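Local coordinates for protein alcohol dehydrogenase (Thermus sp., PDB 4CPD) that probably oxidises alcohols to aldehydes or ketones with NAD+, and the reverse, as a zinc-dependent medium-chain dehydrogenase, at residues H33-C38 / G120-I125. Residues are numbered along the deposited sequence; the frame is centred on the assembly and turned at random.
With ZN (zinc ion), chain E.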
loop_
_atom_site.group_PDB
_atom_site.type_symbol
_atom_site.label_atom_id
_atom_site.label_comp_id
_atom_site.label_asym_id
_atom_site.label_seq_id
_atom_site.Cartn_x
_atom_site.Cartn_y
_atom_site.Cartn_z
ATOM N N HIS A 33 1.314 -32.810 18.073
ATOM C CA HIS A 33 0.021 -33.464 18.324
ATOM C C HIS A 33 -0.860 -33.407 17.062
ATOM O O HIS A 33 -1.446 -34.399 16.667
ATOM C CB HIS A 33 -0.602 -32.701 19.479
ATOM C CG HIS A 33 -1.834 -33.306 20.040
ATOM N ND1 HIS A 33 -3.088 -32.771 19.821
ATOM C CD2 HIS A 33 -2.009 -34.361 20.864
ATOM C CE1 HIS A 33 -3.987 -33.481 20.478
ATOM N NE2 HIS A 33 -3.359 -34.457 21.113
ATOM N N LEU A 34 -0.949 -32.233 16.434
ATOM C CA LEU A 34 -1.709 -32.054 15.191
ATOM C C LEU A 34 -0.845 -31.321 14.211
ATOM O O LEU A 34 -0.047 -30.438 14.607
ATOM C CB LEU A 34 -2.976 -31.210 15.392
ATOM C CG LEU A 34 -4.147 -31.819 16.136
ATOM C CD1 LEU A 34 -5.134 -30.755 16.608
ATOM C CD2 LEU A 34 -4.825 -32.817 15.213
ATOM N N ALA A 35 -1.021 -31.669 12.929
ATOM C CA ALA A 35 -0.260 -31.061 11.854
ATOM C C ALA A 35 -1.177 -30.863 10.685
ATOM O O ALA A 35 -1.920 -31.740 10.333
ATOM C CB ALA A 35 0.931 -31.911 11.477
ATOM N N GLY A 36 -1.136 -29.687 10.091
ATOM C CA GLY A 36 -2.049 -29.379 9.017
ATOM C C GLY A 36 -1.416 -29.632 7.667
ATOM O O GLY A 36 -0.174 -29.704 7.533
ATOM N N ILE A 37 -2.301 -29.751 6.677
ATOM C CA ILE A 37 -1.965 -29.613 5.264
ATOM C C ILE A 37 -2.539 -28.300 4.740
ATOM O O ILE A 37 -3.754 -28.078 4.804
ATOM C CB ILE A 37 -2.551 -30.742 4.442
ATOM C CG1 ILE A 37 -1.995 -32.074 4.949
ATOM C CG2 ILE A 37 -2.208 -30.544 2.976
ATOM C CD1 ILE A 37 -2.778 -33.270 4.453
ATOM N N CYS A 38 -1.640 -27.459 4.220
ATOM C CA CYS A 38 -1.947 -26.076 3.809
ATOM C C CYS A 38 -2.009 -25.997 2.281
ATOM O O CYS A 38 -1.429 -26.817 1.566
ATOM C CB CYS A 38 -0.867 -25.135 4.375
ATOM S SG CYS A 38 -1.006 -23.407 3.937
ATOM N N GLY A 120 10.259 -30.349 8.186
ATOM C CA GLY A 120 8.859 -29.997 8.374
ATOM C C GLY A 120 8.115 -30.512 9.599
ATOM O O GLY A 120 8.688 -31.142 10.467
ATOM N N ALA A 121 6.815 -30.221 9.648
ATOM C CA ALA A 121 6.025 -30.346 10.862
ATOM C C ALA A 121 5.116 -31.569 10.846
ATOM O O ALA A 121 4.577 -31.979 11.892
ATOM C CB ALA A 121 5.206 -29.068 11.104
ATOM N N GLN A 122 4.911 -32.136 9.668
ATOM C CA GLN A 122 4.125 -33.365 9.537
ATOM C C GLN A 122 4.957 -34.594 10.029
ATOM O O GLN A 122 5.386 -35.455 9.258
ATOM C CB GLN A 122 3.668 -33.516 8.090
ATOM C CG GLN A 122 2.635 -32.471 7.708
ATOM C CD GLN A 122 2.472 -32.269 6.224
ATOM O OE1 GLN A 122 2.960 -33.056 5.405
ATOM N NE2 GLN A 122 1.757 -31.205 5.863
ATOM N N ALA A 123 5.192 -34.635 11.332
ATOM C CA ALA A 123 6.140 -35.534 11.931
ATOM C C ALA A 123 5.939 -35.502 13.441
ATOM O O ALA A 123 5.292 -34.597 13.975
ATOM C CB ALA A 123 7.535 -35.093 11.595
ATOM N N GLU A 124 6.502 -36.480 14.136
ATOM C CA GLU A 124 6.242 -36.620 15.550
ATOM C C GLU A 124 7.004 -35.599 16.372
ATOM O O GLU A 124 6.531 -35.188 17.437
ATOM C CB GLU A 124 6.606 -38.013 16.026
ATOM C CG GLU A 124 5.785 -39.126 15.418
ATOM C CD GLU A 124 6.162 -40.460 16.015
ATOM O OE1 GLU A 124 5.890 -40.617 17.220
ATOM O OE2 GLU A 124 6.764 -41.310 15.299
ATOM N N ILE A 125 8.173 -35.194 15.885
ATOM C CA ILE A 125 8.998 -34.183 16.565
ATOM C C ILE A 125 9.392 -33.045 15.613
ATOM O O ILE A 125 9.748 -33.285 14.448
ATOM C CB ILE A 125 10.312 -34.781 17.140
ATOM C CG1 ILE A 125 10.058 -36.056 17.955
ATOM C CG2 ILE A 125 11.046 -33.748 18.005
ATOM C CD1 ILE A 125 9.328 -35.825 19.261
HETATM ZN ZN ZN E . 0.620 -22.501 5.190
HETATM O O HOH W 1 1.766 -20.554 4.174
#
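Next to the zinc site of Cys38, His59 and Asp152 in the GroES-like domain, the end of strand 28-37 meets the loop 120-125 through Ala35, Gly36, Ile37 and Gln122. Gln122 sits at the centre of an inverse gamma turn. Its CG lies anti to the carbonyl carbon (chi1 -69°), and the chain beyond is extended, which brings the amide up to the backbone of Gly36. NE2 of Gln122 donates a hydrogen bond to O of Gly36 at 3.0 Å. The N-H...O angle is 152°, moderately bent. The donor is tilted 22° from the carbonyl plane. The side chains of Ile37 and Gln122 cross at about a right angle, with Ile37 CG1 4.0 Å from Gln122 NE2. Nearer the backbone, CB of Ala35 lies 4.2 Å from CG of Gln122. The same methyl of Ala35 lies 3.7 Å from O of Ala121. The other end of the amide, OE1 of Gln122, is hydrogen-bonded to the hydroxyl of Tyr330, while Leu343 of strand 341-344 touches the side chain. Two residues beyond Gly36, SG of Cys38 binds the zinc ion at 2.2 Å, with His59, Asp152 and a water completing the site. A leucine in place of Gln122 would probably leave the buried carbonyl of Gly36 and the hydroxyl of Tyr330 without this partner. The amide thus uses both its polar ends, which would set its flip and hold it, and ties the loop to the strand just ahead of the zinc ligand.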